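Side-chain contacts in toxin-like protein (Paenibacillus larvae subsp. larvae BRL-230010, PDB 5DZQ), which probably transfers ADP-ribose from NAD+ to a host protein, as C3-like mono-ADP-ribosyltransferase toxins do with Rho GTPases: residues K41-E46 against D72-K77; G63-K68 against L183-K188; L76-A81 against Y136-T141. One frame throughout, in Å; residues are numbered along the deposited sequence.

Contact 1 (K41-E46 against D72-K77)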
# COMPACT_ATOMS: atom_id res chain seq x y z
N LYS B 41 1.56 0.50 22.33
CA LYS B 41 0.32 0.65 21.58
C LYS B 41 0.47 1.71 20.49
O LYS B 41 0.00 1.52 19.37
CB LYS B 41 -0.86 1.04 22.48
CG LYS B 41 -1.17 0.09 23.63
CD LYS B 41 -2.27 0.68 24.52
CE LYS B 41 -2.40 -0.06 25.85
NZ LYS B 41 -3.54 0.44 26.67
N GLU B 42 1.08 2.84 20.85
CA GLU B 42 1.33 3.92 19.90
C GLU B 42 2.18 3.43 18.74
O GLU B 42 1.90 3.72 17.57
CB GLU B 42 2.03 5.10 20.59
CG GLU B 42 1.14 5.90 21.53
CD GLU B 42 1.91 6.93 22.33
OE1 GLU B 42 3.17 6.91 22.28
OE2 GLU B 42 1.27 7.75 23.02
N LEU B 43 3.22 2.69 19.08
CA LEU B 43 4.15 2.19 18.08
C LEU B 43 3.49 1.19 17.14
O LEU B 43 3.74 1.21 15.92
CB LEU B 43 5.35 1.54 18.77
CG LEU B 43 6.54 1.25 17.86
CD1 LEU B 43 7.03 2.51 17.16
CD2 LEU B 43 7.65 0.64 18.69
N VAL B 44 2.66 0.30 17.68
CA VAL B 44 1.95 -0.66 16.83
C VAL B 44 1.05 0.08 15.84
O VAL B 44 1.02 -0.25 14.65
CB VAL B 44 1.12 -1.66 17.66
CG1 VAL B 44 0.20 -2.47 16.76
CG2 VAL B 44 2.07 -2.59 18.43
N LYS B 45 0.34 1.09 16.33
CA LYS B 45 -0.49 1.91 15.44
C LYS B 45 0.35 2.70 14.44
O LYS B 45 -0.06 2.86 13.28
CB LYS B 45 -1.36 2.85 16.26
CG LYS B 45 -2.46 2.14 17.03
CD LYS B 45 -3.51 3.13 17.47
CE LYS B 45 -4.52 2.50 18.39
NZ LYS B 45 -5.51 3.53 18.84
N GLU B 46 1.51 3.19 14.88
CA GLU B 46 2.43 3.89 13.98
C GLU B 46 2.79 3.00 12.80
O GLU B 46 2.70 3.42 11.64
CB GLU B 46 3.71 4.35 14.69
CG GLU B 46 4.70 5.06 13.74
CD GLU B 46 5.93 5.63 14.45
OE1 GLU B 46 7.03 5.59 13.86
OE2 GLU B 46 5.80 6.13 15.58
N ASP B 72 15.96 1.24 14.00
CA ASP B 72 16.27 -0.00 14.70
C ASP B 72 15.67 0.04 16.09
O ASP B 72 15.16 -0.96 16.57
CB ASP B 72 17.78 -0.24 14.78
CG ASP B 72 18.37 -0.65 13.45
OD1 ASP B 72 17.61 -1.03 12.53
OD2 ASP B 72 19.61 -0.60 13.31
N LYS B 73 15.74 1.20 16.74
CA LYS B 73 15.19 1.36 18.09
C LYS B 73 13.70 1.03 18.13
O LYS B 73 13.24 0.31 19.03
CB LYS B 73 15.42 2.78 18.60
CG LYS B 73 16.82 3.08 19.10
CD LYS B 73 16.84 4.40 19.87
CE LYS B 73 18.22 4.73 20.41
NZ LYS B 73 19.18 5.07 19.32
N LYS B 74 12.95 1.54 17.16
CA LYS B 74 11.51 1.26 17.08
C LYS B 74 11.25 -0.21 16.77
O LYS B 74 10.30 -0.81 17.29
CB LYS B 74 10.84 2.11 15.99
CG LYS B 74 10.95 3.60 16.15
CD LYS B 74 10.17 4.28 15.03
CE LYS B 74 10.51 5.75 14.91
NZ LYS B 74 9.81 6.37 13.74
N ILE B 75 12.06 -0.76 15.89
CA ILE B 75 11.82 -2.12 15.43
C ILE B 75 11.99 -3.06 16.62
O ILE B 75 11.21 -4.00 16.80
CB ILE B 75 12.76 -2.51 14.26
CG1 ILE B 75 12.25 -1.87 12.95
CG2 ILE B 75 12.85 -4.02 14.11
CD1 ILE B 75 13.22 -1.96 11.81
N LEU B 76 12.99 -2.79 17.46
CA LEU B 76 13.19 -3.64 18.63
C LEU B 76 12.00 -3.58 19.58
O LEU B 76 11.61 -4.60 20.15
CB LEU B 76 14.46 -3.25 19.36
CG LEU B 76 15.69 -3.65 18.55
CD1 LEU B 76 16.95 -3.16 19.24
CD2 LEU B 76 15.73 -5.15 18.35
N LYS B 77 11.43 -2.39 19.74
CA LYS B 77 10.26 -2.24 20.60
C LYS B 77 9.03 -2.91 20.00
O LYS B 77 8.24 -3.55 20.70
CB LYS B 77 9.96 -0.76 20.87
CG LYS B 77 11.08 -0.01 21.59
CD LYS B 77 10.56 1.29 22.20
CE LYS B 77 11.60 1.94 23.09
NZ LYS B 77 12.64 2.64 22.30

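Contact 2 (G63-K68 against L183-K188)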
# COMPACT_ATOMS: atom_id res chain seq x y z
N GLY B 63 16.41 -8.40 6.70
CA GLY B 63 15.95 -8.61 8.06
C GLY B 63 17.00 -8.37 9.13
O GLY B 63 16.77 -8.66 10.30
N LYS B 64 18.15 -7.83 8.73
CA LYS B 64 19.21 -7.55 9.69
C LYS B 64 19.21 -6.08 10.06
O LYS B 64 19.00 -5.23 9.20
CB LYS B 64 20.57 -7.94 9.12
CG LYS B 64 20.72 -9.41 8.77
CD LYS B 64 21.99 -9.62 7.96
CE LYS B 64 22.01 -11.00 7.33
NZ LYS B 64 23.12 -11.11 6.34
N LEU B 65 19.46 -5.77 11.33
CA LEU B 65 19.46 -4.38 11.79
C LEU B 65 20.87 -3.82 11.84
O LEU B 65 21.84 -4.54 11.59
CB LEU B 65 18.80 -4.28 13.17
CG LEU B 65 17.40 -4.90 13.32
CD1 LEU B 65 16.88 -4.70 14.74
CD2 LEU B 65 16.42 -4.33 12.30
N GLY B 66 20.99 -2.53 12.14
CA GLY B 66 22.29 -1.91 12.30
C GLY B 66 22.55 -0.87 11.24
O GLY B 66 23.56 -0.17 11.27
N PHE B 67 21.63 -0.75 10.29
CA PHE B 67 21.83 0.12 9.14
C PHE B 67 21.31 1.53 9.39
O PHE B 67 21.96 2.50 9.02
CB PHE B 67 21.19 -0.49 7.89
CG PHE B 67 21.89 -1.74 7.43
CD1 PHE B 67 21.56 -2.97 7.96
CD2 PHE B 67 22.90 -1.66 6.48
CE1 PHE B 67 22.23 -4.13 7.55
CE2 PHE B 67 23.57 -2.81 6.06
CZ PHE B 67 23.23 -4.04 6.59
N LYS B 68 20.13 1.65 10.01
CA LYS B 68 19.67 2.96 10.50
C LYS B 68 19.30 2.83 11.97
O LYS B 68 18.20 2.39 12.30
CB LYS B 68 18.47 3.47 9.71
CG LYS B 68 18.71 3.69 8.22
CD LYS B 68 17.47 4.30 7.58
CE LYS B 68 17.80 5.15 6.35
NZ LYS B 68 18.28 4.32 5.21
N LEU B 183 1.86 -10.33 12.07
CA LEU B 183 2.83 -11.32 12.49
C LEU B 183 4.22 -10.69 12.59
O LEU B 183 4.48 -9.67 11.94
CB LEU B 183 2.85 -12.52 11.53
CG LEU B 183 1.87 -13.65 11.88
CD1 LEU B 183 0.44 -13.24 11.59
CD2 LEU B 183 2.22 -14.95 11.16
N PRO B 184 5.10 -11.27 13.43
CA PRO B 184 6.47 -10.75 13.57
C PRO B 184 7.22 -10.66 12.24
O PRO B 184 6.94 -11.38 11.28
CB PRO B 184 7.15 -11.79 14.48
CG PRO B 184 6.03 -12.38 15.28
CD PRO B 184 4.83 -12.38 14.37
N ARG B 185 8.20 -9.76 12.20
CA ARG B 185 9.14 -9.75 11.09
C ARG B 185 9.93 -11.06 11.13
O ARG B 185 9.96 -11.76 12.15
CB ARG B 185 10.06 -8.53 11.17
CG ARG B 185 11.04 -8.58 12.33
CD ARG B 185 11.81 -7.28 12.43
NE ARG B 185 12.78 -7.32 13.52
CZ ARG B 185 14.06 -7.66 13.38
NH1 ARG B 185 14.55 -7.98 12.19
NH2 ARG B 185 14.86 -7.65 14.43
N ASN B 186 10.56 -11.40 10.00
CA ASN B 186 11.26 -12.68 9.83
C ASN B 186 10.40 -13.92 10.05
O ASN B 186 10.90 -14.98 10.43
CB ASN B 186 12.49 -12.75 10.74
CG ASN B 186 13.59 -11.80 10.30
OD1 ASN B 186 13.66 -11.43 9.13
ND2 ASN B 186 14.45 -11.42 11.23
N THR B 187 9.10 -13.81 9.79
CA THR B 187 8.23 -14.98 9.89
C THR B 187 8.64 -16.00 8.84
O THR B 187 8.92 -15.65 7.70
CB THR B 187 6.75 -14.61 9.71
OG1 THR B 187 6.28 -14.00 10.92
CG2 THR B 187 5.90 -15.84 9.43
N LYS B 188 8.71 -17.26 9.25
CA LYS B 188 9.06 -18.35 8.35
C LYS B 188 7.81 -19.11 8.03
O LYS B 188 7.02 -19.40 8.93
CB LYS B 188 10.13 -19.26 8.96
CG LYS B 188 11.52 -18.60 9.08
CD LYS B 188 12.62 -19.62 9.29
CE LYS B 188 14.00 -18.95 9.20
NZ LYS B 188 15.11 -19.95 9.10

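Contact 3 (L76-A81 against Y136-T141)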
# COMPACT_ATOMS: atom_id res chain seq x y z
N LEU B 76 12.99 -2.79 17.46
CA LEU B 76 13.19 -3.64 18.63
C LEU B 76 12.00 -3.58 19.58
O LEU B 76 11.61 -4.60 20.15
CB LEU B 76 14.46 -3.25 19.36
CG LEU B 76 15.69 -3.65 18.55
CD1 LEU B 76 16.95 -3.16 19.24
CD2 LEU B 76 15.73 -5.15 18.35
N LYS B 77 11.43 -2.39 19.74
CA LYS B 77 10.26 -2.24 20.60
C LYS B 77 9.03 -2.91 20.00
O LYS B 77 8.24 -3.55 20.70
CB LYS B 77 9.96 -0.76 20.87
CG LYS B 77 11.08 -0.01 21.59
CD LYS B 77 10.56 1.29 22.20
CE LYS B 77 11.60 1.94 23.09
NZ LYS B 77 12.64 2.64 22.30
N LEU B 78 8.86 -2.79 18.68
CA LEU B 78 7.72 -3.42 18.02
C LEU B 78 7.84 -4.94 18.11
O LEU B 78 6.85 -5.63 18.37
CB LEU B 78 7.64 -2.96 16.56
CG LEU B 78 6.41 -3.29 15.73
CD1 LEU B 78 5.12 -2.98 16.50
CD2 LEU B 78 6.47 -2.49 14.43
N ASP B 79 9.05 -5.47 17.93
CA ASP B 79 9.30 -6.89 18.13
C ASP B 79 8.83 -7.34 19.52
O ASP B 79 8.25 -8.41 19.69
CB ASP B 79 10.79 -7.21 17.98
CG ASP B 79 11.30 -7.02 16.56
OD1 ASP B 79 10.49 -6.84 15.63
OD2 ASP B 79 12.54 -7.05 16.38
N GLU B 80 9.11 -6.51 20.52
CA GLU B 80 8.80 -6.87 21.90
C GLU B 80 7.31 -6.82 22.16
O GLU B 80 6.75 -7.66 22.86
CB GLU B 80 9.54 -5.96 22.87
CG GLU B 80 11.02 -6.28 22.98
CD GLU B 80 11.29 -7.73 23.35
OE1 GLU B 80 10.61 -8.27 24.26
OE2 GLU B 80 12.18 -8.35 22.72
N ALA B 81 6.66 -5.83 21.56
CA ALA B 81 5.21 -5.72 21.64
C ALA B 81 4.56 -6.98 21.09
O ALA B 81 3.69 -7.57 21.74
CB ALA B 81 4.72 -4.50 20.88
N TYR B 136 10.99 -10.87 5.42
CA TYR B 136 11.82 -9.96 6.19
C TYR B 136 11.05 -8.85 6.91
O TYR B 136 11.38 -8.47 8.03
CB TYR B 136 12.85 -9.34 5.27
CG TYR B 136 13.81 -10.38 4.74
CD1 TYR B 136 14.34 -11.35 5.59
CD2 TYR B 136 14.17 -10.41 3.41
CE1 TYR B 136 15.22 -12.31 5.12
CE2 TYR B 136 15.05 -11.36 2.93
CZ TYR B 136 15.57 -12.31 3.79
OH TYR B 136 16.44 -13.27 3.32
N GLY B 137 10.03 -8.32 6.25
CA GLY B 137 9.22 -7.28 6.86
C GLY B 137 8.26 -7.89 7.87
O GLY B 137 8.21 -9.10 8.03
N TYR B 138 7.53 -7.03 8.58
CA TYR B 138 6.41 -7.49 9.40
C TYR B 138 5.35 -8.01 8.45
O TYR B 138 5.25 -7.55 7.32
CB TYR B 138 5.86 -6.36 10.27
CG TYR B 138 6.83 -5.92 11.35
CD1 TYR B 138 6.93 -6.60 12.56
CD2 TYR B 138 7.68 -4.84 11.13
CE1 TYR B 138 7.84 -6.20 13.54
CE2 TYR B 138 8.58 -4.44 12.10
CZ TYR B 138 8.66 -5.13 13.30
OH TYR B 138 9.57 -4.71 14.25
N LEU B 139 4.56 -8.96 8.91
CA LEU B 139 3.63 -9.62 8.01
C LEU B 139 2.18 -9.33 8.40
O LEU B 139 1.64 -9.96 9.31
CB LEU B 139 3.92 -11.12 8.02
CG LEU B 139 3.11 -12.04 7.10
CD1 LEU B 139 3.21 -11.57 5.68
CD2 LEU B 139 3.62 -13.47 7.23
N SER B 140 1.57 -8.36 7.71
CA SER B 140 0.17 -8.03 7.95
C SER B 140 -0.70 -8.92 7.07
O SER B 140 -0.40 -9.09 5.89
CB SER B 140 -0.12 -6.56 7.64
OG SER B 140 0.83 -5.73 8.30
N THR B 141 -1.76 -9.46 7.65
CA THR B 141 -2.63 -10.39 6.92
C THR B 141 -4.09 -10.04 7.18
O THR B 141 -4.41 -9.46 8.22
CB THR B 141 -2.36 -11.83 7.33
OG1 THR B 141 -2.67 -12.01 8.73
CG2 THR B 141 -0.90 -12.20 7.10

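Contact 1 (K41-E46 against D72-K77)
The ammonium group of Lys-74 has two partners: its NZ lies 2.9 Å from OE1 of Glu-46 in a salt bridge, and it also donates a hydrogen bond to the backbone oxygen of Tyr-111 of the second subunit. Glu-46 offers the syn lone pair of OE1, the one facing its other carboxylate oxygen. Both side chains are extended beyond CG, and they meet at about a right angle. The Glu-46 chain leaves its helix with CG anti to the backbone N (chi1 179°), and OE1 also rests beside the aliphatic part of the lysine, 3.6 Å from CD of Lys-74. Two partners on one nitrogen should limit the swing of a long, only partly exposed chain, and the positive charge of Lys-74 probably steadies the ionised form of Glu-46.

Next to this salt bridge along the helix, Leu-43 points across to helix 69-83, and its two methyl groups divide the work. CD1 lies alongside the lysine stem, 4.0 Å from CB of Lys-74. CD2 drives onto the backbone of the other helix, coming within 3.3 Å of O of Lys-74 and 3.5 Å of CB of Lys-77; the second of these is tighter than usual for two carbons. Lys-77 contributes only the root of its side chain here, since the rest leads away. Phe-54 of helix 51-60 touches Glu-46.

The axes of 41-46 and 72-77 approach to 10.5 Å and cross at -110°. Between them the contact consists of Leu-43 and the salt bridge, while Val-44 continues the packing onto Leu-78 and Ala-81 further along helix 69-83, joining two helices of the helical N-terminal part of the C3-like ADP-ribosyltransferase fold.

Contact 2 (G63-K68 against L183-K188)
The guanidinium group of Arg-185 has Leu-65 over one face and Gly-63 at its edge. CD2 of Leu-65 stands 3.9 Å above the guanidinium plane, displaced toward the rim, while CD1 of the same leucine comes down to 3.6 Å from NH2 of Arg-185. The two side chains run askew to each other, so the branched end of the leucine covers the NH1 and NH2 side of the group instead of its centre. On that same face, CG2 of Ile-75 packs over NE. At the edge, the backbone oxygen of Gly-63 lies almost exactly in the guanidinium plane and accepts a hydrogen bond from NH1 of Arg-185 at 3.0 Å. The bond is noticeably bent, with an N-H...O angle of 131°, and NH1 sits above the carbonyl plane of Gly-63, 35° out of it.

With chi1 at 69°, CG of Arg-185 is wedged between backbone N and carbonyl carbon, and from there the chain runs extended to NE, carrying the charge across to helix 69-83. There Asp-79 takes NE in a salt bridge, the strongest polar tie of this arginine. The arginine springs from the turn that leads from strand 179-183 of the small antiparallel sheet into strand 187-198 of the five-stranded mixed sheet; segment 63-68 is the loop between helices 51-60 and 69-83. The contact thus ties the helical part of this ADP-ribosyltransferase to the junction of its two larger sheets.

Beside the arginine, Asn-186 lays its amide along Gly-63, with OD1 3.8 Å from CA of that glycine and ND2 3.7 Å from its O. Within the turn itself, OG1 of Thr-187 donates to the backbone oxygen of Pro-184 at 2.7 Å, closing the turn across Arg-185 and Asn-186.

Contact 3 (L76-A81 against Y136-T141)
Leu-78 turns CG away from its backbone N (chi1 -169°), which lays the leucine over the ring of Tyr-138, whereas the next residue, Asp-79, holds CG beside its backbone N (chi1 -67°), a setting that points OD1 at the phenol oxygen of the same tyrosine. Two neighbouring helix residues therefore hold one tyrosine, one by its face and the other by its hydroxyl.

The methyl CD2 of Leu-78 makes a CH-pi contact, 3.9 Å from the centroid of the Tyr-138 ring and 24° off the ring normal. It is displaced toward the hydroxyl end, and its nearest ring atom is CZ of Tyr-138 at 3.6 Å. CB of Leu-78 lies against OH of Tyr-138, 3.5 Å away.

Tyr-138 stands just ahead of strand 139-142, where Ser-140 and Thr-141 begin the Ser-Thr-Ser motif of this ADP-ribosyltransferase family, a motif that in relatives supports the NAD-binding site. Its ring spans from the loop before that strand to helix 69-83, and Tyr-47 of helix 38-49 meets it edge-to-face.

The hydroxyl of Tyr-138 donates a short hydrogen bond to OD1 of Asp-79, 2.7 Å long. It meets OD1 from above the carboxylate plane, and carboxylate and ring are inclined by 51° to each other. With the arginine salt bridge on the same carboxylate, its rotation should be restricted, and the arginine charge probably keeps it ionised.

Overall arrangement
The three contacts lie on one side of the chain's centre. Contact 3 is about 8 Å from each of the others, and contacts 1 and 2 are about 13 Å apart, all centre to centre. Helix 69-83 is common ground: contacts 1 and 3 use overlapping parts of it and share Leu-76 and Lys-77, while the loop of contact 2 leads into it, with Gly-66 N probably hydrogen-bonded to Asp-72. Along the chain the segments of contacts 1 and 2 alternate, and both segments of contact 3 fall between those of contact 2. Paired strands 139-142 and 179-183 connect contacts 2 and 3. The helix itself packs on helix 38-49 and on Tyr-138 and Arg-185 beside the sheets.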